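Local coordinates for protein putative TetR-family transcriptional regulator (Syntrophomonas wolfei subsp. wolfei, PDB 3LWJ) that probably binds DNA as a transcriptional regulator of the TetR family, at residues E108-V113 with Q126-L131; Q15-C20 with G47-Y52; K165-K170 with E180-M185. One frame throughout, in Å; residues are numbered along the deposited sequence.

Contact 1. Residues E108-V113 with Q126-L131; sequences EIYSRV and QFEDRL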
# COMPACT_ATOMS: atom_id res chain seq x y z
N GLU A 108 -12.86 -2.66 -2.19
CA GLU A 108 -12.57 -3.63 -1.14
C GLU A 108 -11.75 -4.83 -1.67
O GLU A 108 -10.71 -5.15 -1.09
CB GLU A 108 -13.84 -4.12 -0.48
CG GLU A 108 -13.60 -4.56 0.96
CD GLU A 108 -14.83 -5.16 1.63
OE1 GLU A 108 -15.94 -4.57 1.51
OE2 GLU A 108 -14.67 -6.22 2.26
N ILE A 109 -12.21 -5.47 -2.75
CA ILE A 109 -11.47 -6.60 -3.31
C ILE A 109 -10.05 -6.18 -3.67
O ILE A 109 -9.11 -6.83 -3.27
CB ILE A 109 -12.15 -7.20 -4.56
CG1 ILE A 109 -13.50 -7.83 -4.23
CG2 ILE A 109 -11.22 -8.25 -5.26
CD1 ILE A 109 -13.45 -8.93 -3.19
N TYR A 110 -9.90 -5.06 -4.40
CA TYR A 110 -8.57 -4.49 -4.71
C TYR A 110 -7.69 -4.34 -3.49
O TYR A 110 -6.48 -4.60 -3.56
CB TYR A 110 -8.78 -3.15 -5.40
CG TYR A 110 -7.57 -2.28 -5.62
CD1 TYR A 110 -6.44 -2.77 -6.29
CD2 TYR A 110 -7.58 -0.94 -5.21
CE1 TYR A 110 -5.32 -1.93 -6.52
CE2 TYR A 110 -6.48 -0.10 -5.44
CZ TYR A 110 -5.37 -0.61 -6.11
OH TYR A 110 -4.29 0.20 -6.33
N SER A 111 -8.29 -3.92 -2.38
CA SER A 111 -7.58 -3.63 -1.13
C SER A 111 -7.30 -4.85 -0.30
O SER A 111 -6.56 -4.78 0.67
CB SER A 111 -8.39 -2.65 -0.26
OG SER A 111 -8.61 -1.42 -0.94
N ARG A 112 -7.92 -5.97 -0.66
CA ARG A 112 -7.75 -7.20 0.10
C ARG A 112 -6.84 -8.23 -0.59
O ARG A 112 -6.16 -8.97 0.09
CB ARG A 112 -9.10 -7.84 0.39
CG ARG A 112 -9.94 -7.08 1.40
CD ARG A 112 -11.17 -7.91 1.79
NE ARG A 112 -11.89 -7.28 2.90
CZ ARG A 112 -11.49 -7.34 4.17
NH1 ARG A 112 -10.38 -8.00 4.50
NH2 ARG A 112 -12.20 -6.73 5.11
N VAL A 113 -6.84 -8.29 -1.92
CA VAL A 113 -6.15 -9.37 -2.60
C VAL A 113 -4.70 -9.06 -3.03
O VAL A 113 -4.01 -9.95 -3.52
CB VAL A 113 -6.94 -9.88 -3.82
CG1 VAL A 113 -8.38 -10.31 -3.40
CG2 VAL A 113 -6.90 -8.87 -4.98
N GLN A 126 -1.18 -4.83 -13.90
CA GLN A 126 -1.64 -4.21 -15.13
C GLN A 126 -2.51 -2.98 -14.85
O GLN A 126 -2.37 -1.95 -15.50
CB GLN A 126 -2.35 -5.25 -16.01
CG GLN A 126 -1.40 -6.35 -16.40
CD GLN A 126 -2.00 -7.41 -17.30
OE1 GLN A 126 -2.90 -7.13 -18.10
NE2 GLN A 126 -1.48 -8.65 -17.19
N PHE A 127 -3.40 -3.10 -13.88
CA PHE A 127 -4.24 -2.00 -13.42
C PHE A 127 -3.36 -0.83 -12.89
O PHE A 127 -3.41 0.29 -13.39
CB PHE A 127 -5.19 -2.55 -12.36
CG PHE A 127 -5.95 -1.51 -11.62
CD1 PHE A 127 -6.95 -0.80 -12.26
CD2 PHE A 127 -5.67 -1.24 -10.30
CE1 PHE A 127 -7.66 0.17 -11.60
CE2 PHE A 127 -6.38 -0.25 -9.63
CZ PHE A 127 -7.38 0.45 -10.28
N GLU A 128 -2.50 -1.13 -11.93
CA GLU A 128 -1.61 -0.12 -11.35
C GLU A 128 -0.63 0.52 -12.34
O GLU A 128 -0.46 1.74 -12.31
CB GLU A 128 -0.91 -0.72 -10.11
CG GLU A 128 -1.95 -0.85 -8.97
CD GLU A 128 -1.45 -1.40 -7.66
OE1 GLU A 128 -0.43 -2.10 -7.63
OE2 GLU A 128 -2.13 -1.13 -6.65
N ASP A 129 -0.03 -0.27 -13.24
CA ASP A 129 0.90 0.25 -14.28
C ASP A 129 0.17 1.24 -15.17
O ASP A 129 0.75 2.27 -15.60
CB ASP A 129 1.49 -0.89 -15.15
CG ASP A 129 2.64 -1.63 -14.46
OD1 ASP A 129 3.09 -1.25 -13.34
OD2 ASP A 129 3.11 -2.63 -15.06
N ARG A 130 -1.09 0.95 -15.46
CA ARG A 130 -1.90 1.82 -16.31
C ARG A 130 -2.15 3.18 -15.66
O ARG A 130 -1.97 4.23 -16.30
CB ARG A 130 -3.25 1.17 -16.62
CG ARG A 130 -4.12 1.97 -17.59
CD ARG A 130 -5.24 1.11 -18.11
NE ARG A 130 -6.23 1.86 -18.88
CZ ARG A 130 -7.43 1.38 -19.19
NH1 ARG A 130 -7.79 0.15 -18.81
NH2 ARG A 130 -8.27 2.13 -19.88
N LEU A 131 -2.55 3.15 -14.39
CA LEU A 131 -2.70 4.36 -13.61
C LEU A 131 -1.36 5.11 -13.47
O LEU A 131 -1.29 6.32 -13.68
CB LEU A 131 -3.28 4.04 -12.23
CG LEU A 131 -4.72 3.53 -12.18
CD1 LEU A 131 -5.05 3.33 -10.73
CD2 LEU A 131 -5.76 4.46 -12.90
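Tyr110 and Phe127 form a T-shaped (edge-to-face) pair that is the tightly packed part of this contact. The edge of Phe127 points at one face of Tyr110, with Phe127 CE2 3.7 Å from Tyr110 CZ, toward the rim of the ring; the planes stand 80° apart. Both rings leave their helices with CG anti to the backbone N (chi1 171° for Tyr110, 170° for Phe127), which sends them toward each other and bridges backbones that stay 10.0 Å apart at the CA atoms of these two residues. Phe127 also packs on Leu64 of helix 56-79. Tyrosine suits its place because its hydroxyl reaches beyond the stack: Tyr110 OH donates to the anti lone pair of Glu128 OE2 at 2.6 Å. The same buried oxygen forms a salt bridge with Lys165, a positive charge that probably stabilises the carboxylate. Away from the rings, Glu108 and Arg112 are partly exposed. There Arg112 NE lies 3.0 Å from Glu108 OE2 in a salt bridge one turn apart, and Arg112 NH1 bonds to Gly115 O of the second subunit. An aromatic T-shaped pair, with a buried carboxylate bonded at the tyrosine's hydroxyl end, here joins two helices of the all-helical body that TetR-family regulators carry beside their DNA-binding domain.

Contact 2. Residues Q15-C20 with G47-Y52; sequences QKILTC and GTFYNY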
# COMPACT_ATOMS: atom_id res chain seq x y z
N GLN A 15 -21.70 -7.52 -18.34
CA GLN A 15 -22.00 -6.83 -17.08
C GLN A 15 -22.65 -7.72 -16.02
O GLN A 15 -22.35 -7.59 -14.82
CB GLN A 15 -22.92 -5.62 -17.30
CG GLN A 15 -23.01 -4.70 -16.07
CD GLN A 15 -21.65 -4.21 -15.66
OE1 GLN A 15 -20.91 -3.70 -16.50
NE2 GLN A 15 -21.28 -4.41 -14.39
N LYS A 16 -23.58 -8.58 -16.42
CA LYS A 16 -24.21 -9.43 -15.43
C LYS A 16 -23.15 -10.32 -14.80
O LYS A 16 -23.16 -10.52 -13.59
CB LYS A 16 -25.33 -10.29 -16.02
CG LYS A 16 -26.26 -10.83 -14.93
CD LYS A 16 -27.25 -11.86 -15.42
CE LYS A 16 -28.15 -12.31 -14.26
NZ LYS A 16 -28.80 -13.62 -14.52
N ILE A 17 -22.24 -10.87 -15.61
CA ILE A 17 -21.23 -11.82 -15.09
C ILE A 17 -20.28 -11.09 -14.10
O ILE A 17 -19.96 -11.61 -13.04
CB ILE A 17 -20.43 -12.55 -16.21
CG1 ILE A 17 -21.36 -13.37 -17.12
CG2 ILE A 17 -19.41 -13.51 -15.62
CD1 ILE A 17 -20.73 -13.71 -18.49
N LEU A 18 -19.89 -9.86 -14.45
CA LEU A 18 -19.03 -9.02 -13.60
C LEU A 18 -19.70 -8.64 -12.27
O LEU A 18 -19.05 -8.71 -11.23
CB LEU A 18 -18.57 -7.77 -14.36
CG LEU A 18 -17.74 -8.01 -15.63
CD1 LEU A 18 -17.42 -6.68 -16.32
CD2 LEU A 18 -16.45 -8.81 -15.35
N THR A 19 -20.97 -8.24 -12.28
CA THR A 19 -21.65 -7.87 -11.03
C THR A 19 -21.76 -9.07 -10.10
O THR A 19 -21.40 -8.98 -8.91
CB THR A 19 -23.06 -7.27 -11.26
OG1 THR A 19 -23.04 -6.39 -12.38
CG2 THR A 19 -23.52 -6.49 -10.02
N CYS A 20 -22.22 -10.20 -10.65
CA CYS A 20 -22.33 -11.46 -9.88
C CYS A 20 -20.98 -11.93 -9.31
O CYS A 20 -20.93 -12.45 -8.19
CB CYS A 20 -22.91 -12.59 -10.74
SG CYS A 20 -24.62 -12.33 -11.27
N GLY A 47 -21.19 -22.49 -21.75
CA GLY A 47 -20.72 -22.14 -23.11
C GLY A 47 -20.64 -20.65 -23.44
O GLY A 47 -19.66 -20.21 -24.04
N THR A 48 -21.68 -19.88 -23.08
CA THR A 48 -21.68 -18.41 -23.30
C THR A 48 -20.68 -17.68 -22.40
O THR A 48 -20.00 -16.74 -22.83
CB THR A 48 -23.06 -17.78 -23.01
OG1 THR A 48 -24.09 -18.55 -23.65
CG2 THR A 48 -23.10 -16.34 -23.51
N PHE A 49 -20.62 -18.10 -21.14
CA PHE A 49 -19.62 -17.58 -20.21
C PHE A 49 -18.22 -17.55 -20.86
O PHE A 49 -17.50 -16.55 -20.76
CB PHE A 49 -19.58 -18.43 -18.93
CG PHE A 49 -18.52 -17.99 -17.95
CD1 PHE A 49 -18.80 -17.00 -17.02
CD2 PHE A 49 -17.25 -18.55 -17.98
CE1 PHE A 49 -17.83 -16.58 -16.13
CE2 PHE A 49 -16.26 -18.14 -17.09
CZ PHE A 49 -16.55 -17.15 -16.16
N TYR A 50 -17.85 -18.65 -21.52
CA TYR A 50 -16.53 -18.79 -22.15
C TYR A 50 -16.31 -17.96 -23.43
O TYR A 50 -15.17 -17.82 -23.89
CB TYR A 50 -16.22 -20.26 -22.43
CG TYR A 50 -15.85 -21.05 -21.20
CD1 TYR A 50 -14.65 -20.80 -20.52
CD2 TYR A 50 -16.66 -22.08 -20.72
CE1 TYR A 50 -14.30 -21.53 -19.40
CE2 TYR A 50 -16.31 -22.82 -19.61
CZ TYR A 50 -15.13 -22.54 -18.96
OH TYR A 50 -14.79 -23.27 -17.85
N ASN A 51 -17.39 -17.40 -23.99
CA ASN A 51 -17.27 -16.40 -25.05
C ASN A 51 -16.65 -15.13 -24.51
O ASN A 51 -16.05 -14.38 -25.27
CB ASN A 51 -18.63 -16.09 -25.71
CG ASN A 51 -19.15 -17.23 -26.58
OD1 ASN A 51 -18.39 -18.06 -27.07
ND2 ASN A 51 -20.47 -17.25 -26.78
N TYR A 52 -16.79 -14.90 -23.20
CA TYR A 52 -16.27 -13.70 -22.51
C TYR A 52 -15.00 -13.94 -21.64
O TYR A 52 -14.06 -13.14 -21.67
CB TYR A 52 -17.36 -13.07 -21.61
CG TYR A 52 -18.66 -12.75 -22.33
CD1 TYR A 52 -18.86 -11.52 -22.96
CD2 TYR A 52 -19.70 -13.69 -22.37
CE1 TYR A 52 -20.05 -11.23 -23.62
CE2 TYR A 52 -20.88 -13.42 -23.02
CZ TYR A 52 -21.06 -12.20 -23.65
OH TYR A 52 -22.25 -11.96 -24.28
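Ile17 meets both Phe49 and Tyr52, and its two branches divide the work. Apolar contacts make up the whole meeting of the helices. The CG2 methyl, anti to the backbone N, comes up to the edge of the Phe49 ring, near its plane, with Ile17 CG2 3.5 Å from Phe49 CE1. The longer branch, extended at chi2 (160°), carries CD1 to the second aromatic, where Ile17 CD1 is 4.0 Å from Tyr52 CD2. A beta-branched isoleucine suits the spot, since one side chain can offer a methyl to each ring. Phe49 also packs on Ile35 and Ile39 of helix 35-42, which Ile17 touches through Ile38.

Hydrogen bonds stay within each helix or run to other parts of the fold. In helix 10-28, Thr19 OG1 donates to Gln15 O at 2.8 Å while Thr19 N reaches the same oxygen from the opposite face of its plane. Lys16 NZ bonds to Ser42 O, tying this helix to the end of helix 35-42. The Ile17-Phe49 part is thus hydrophobic core, with Tyr52 at its partly exposed margin; such packing, which needs no directed bonds, is consistent with fixing helix 46-52, part of the predicted helix-turn-helix, against helix 10-28.

Contact 3. Residues K165-K170 with E180-M185; sequences KFSLYK and EEMIEM
Ser167, Met182 and Met185 are brought together by their torsions. Both methionines, modelled as selenomethionine, hold CG anti to the backbone N and stay extended to the selenium. Their last bonds then fold over with opposite sense, chi3 being 71° in Met182 and -68° in Met185. Ser167 keeps its hydroxyl between the backbone N and the carbonyl carbon, where OG can bond to Ile163 O one turn back in its own helix, so the polar end is satisfied at home.

Serine suits the place by being small. It lets the antiparallel helices approach until the CA atoms of Ser167 and Met182 are 5.7 Å apart. Met182 CG comes within 3.6 Å of Ser167 OG. Farther out, the Met182 SE atom rests 3.8 Å from Leu168 CA and also comes near that residue's CD1. Met185 brings its selenium to 4.0 Å from Ser167 CB and packs on His158 of the second subunit. With no hydrogen bond crossing between the segments, cohesion rests on dispersion: flexible, polarisable methionine chains mould themselves round a small residue and pack the two antiparallel helices of a hairpin together, beside the second subunit.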
# COMPACT_ATOMS: atom_id res chain seq x y z
N LYS A 165 -3.85 4.07 -2.44
CA LYS A 165 -4.09 2.68 -2.08
C LYS A 165 -4.20 2.52 -0.56
O LYS A 165 -5.03 1.78 -0.04
CB LYS A 165 -2.88 1.81 -2.47
CG LYS A 165 -2.82 1.11 -3.75
CD LYS A 165 -1.43 0.39 -3.86
CE LYS A 165 -1.45 -1.03 -3.28
NZ LYS A 165 -2.13 -2.04 -4.20
N PHE A 166 -3.25 3.10 0.14
CA PHE A 166 -3.17 2.94 1.61
C PHE A 166 -4.36 3.58 2.33
O PHE A 166 -4.91 2.99 3.23
CB PHE A 166 -1.90 3.54 2.17
CG PHE A 166 -1.66 3.22 3.65
CD1 PHE A 166 -1.87 1.95 4.13
CD2 PHE A 166 -1.19 4.18 4.51
CE1 PHE A 166 -1.63 1.61 5.46
CE2 PHE A 166 -0.95 3.87 5.86
CZ PHE A 166 -1.17 2.56 6.32
N SER A 167 -4.74 4.78 1.92
CA SER A 167 -5.89 5.45 2.56
C SER A 167 -7.22 4.74 2.18
O SER A 167 -8.14 4.67 3.00
CB SER A 167 -5.89 6.93 2.15
OG SER A 167 -6.36 7.03 0.82
N LEU A 168 -7.35 4.21 0.94
CA LEU A 168 -8.52 3.39 0.57
C LEU A 168 -8.62 2.17 1.50
O LEU A 168 -9.66 1.85 2.04
CB LEU A 168 -8.39 2.88 -0.89
CG LEU A 168 -9.55 2.08 -1.49
CD1 LEU A 168 -10.91 2.84 -1.32
CD2 LEU A 168 -9.23 1.73 -3.01
N TYR A 169 -7.50 1.48 1.68
CA TYR A 169 -7.47 0.30 2.52
C TYR A 169 -7.92 0.62 3.96
O TYR A 169 -8.70 -0.11 4.55
CB TYR A 169 -6.08 -0.34 2.48
CG TYR A 169 -5.66 -1.18 3.67
CD1 TYR A 169 -5.94 -2.53 3.73
CD2 TYR A 169 -4.92 -0.62 4.70
CE1 TYR A 169 -5.51 -3.31 4.83
CE2 TYR A 169 -4.47 -1.39 5.79
CZ TYR A 169 -4.78 -2.73 5.85
OH TYR A 169 -4.32 -3.48 6.93
N LYS A 170 -7.45 1.73 4.51
CA LYS A 170 -7.84 2.11 5.87
C LYS A 170 -9.31 2.49 5.99
O LYS A 170 -9.91 2.32 7.08
CB LYS A 170 -6.96 3.25 6.41
CG LYS A 170 -5.50 2.85 6.62
CD LYS A 170 -4.64 3.91 7.43
CE LYS A 170 -5.13 4.18 8.87
NZ LYS A 170 -4.03 4.53 9.84
N GLU A 180 -14.69 10.72 4.45
CA GLU A 180 -14.29 12.12 4.52
C GLU A 180 -12.83 12.31 4.96
O GLU A 180 -12.08 13.09 4.37
CB GLU A 180 -15.19 12.85 5.51
CG GLU A 180 -14.89 14.34 5.58
CD GLU A 180 -15.05 14.98 4.21
OE1 GLU A 180 -16.20 14.96 3.71
OE2 GLU A 180 -14.04 15.47 3.64
N GLU A 181 -12.46 11.63 6.04
CA GLU A 181 -11.10 11.63 6.54
C GLU A 181 -10.12 11.13 5.50
O GLU A 181 -9.03 11.64 5.41
CB GLU A 181 -11.01 10.79 7.81
CG GLU A 181 -11.64 11.47 9.00
CD GLU A 181 -11.83 10.55 10.19
OE1 GLU A 181 -11.81 9.30 10.06
OE2 GLU A 181 -11.97 11.09 11.28
N MSE A 182 -10.53 10.16 4.68
CA MSE A 182 -9.67 9.61 3.65
C MSE A 182 -9.45 10.63 2.56
O MSE A 182 -8.34 10.85 2.10
CB MSE A 182 -10.29 8.37 3.04
CG MSE A 182 -9.69 7.90 1.73
SE MSE A 182 -10.76 6.48 0.85
CE MSE A 182 -12.29 7.52 0.28
N ILE A 183 -10.54 11.28 2.15
CA ILE A 183 -10.46 12.28 1.11
C ILE A 183 -9.57 13.43 1.63
O ILE A 183 -8.60 13.82 0.93
CB ILE A 183 -11.86 12.76 0.67
CG1 ILE A 183 -12.60 11.61 -0.03
CG2 ILE A 183 -11.76 13.98 -0.24
CD1 ILE A 183 -14.13 11.88 -0.27
N GLU A 184 -9.83 13.90 2.86
CA GLU A 184 -9.04 15.03 3.44
C GLU A 184 -7.55 14.71 3.52
O GLU A 184 -6.72 15.53 3.16
CB GLU A 184 -9.57 15.44 4.83
CG GLU A 184 -8.67 16.44 5.58
N MSE A 185 -7.22 13.50 3.98
CA MSE A 185 -5.82 13.09 4.09
C MSE A 185 -5.13 13.19 2.75
O MSE A 185 -4.02 13.71 2.64
CB MSE A 185 -5.75 11.64 4.58
CG MSE A 185 -4.33 11.04 4.64
SE MSE A 185 -4.42 9.20 5.16
CE MSE A 185 -5.00 9.53 6.96

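In the fold
All three contacts are buried and join helices, yet no helix is shared: contact 1 pairs 104-113 with 118-144, contact 2 pairs 10-28 with 46-52, and contact 3 pairs 153-173 with 179-195. Contact 1 is nearest the centre of the chain and contact 3 lies farther out; both touch the second subunit. Contact 2 belongs to the predicted DNA-binding part, its centre about 32 Å from that of contact 3, and meets no other chain. Besides their ion pair, contacts 1 and 3 touch where Tyr110 and Ser111 pack on Leu168. A buried polar group supplements aromatic packing in contact 1, while contacts 2 and 3 have no hydrogen bonds across them, one relying on isoleucine and rings, the other on methionines round a serine.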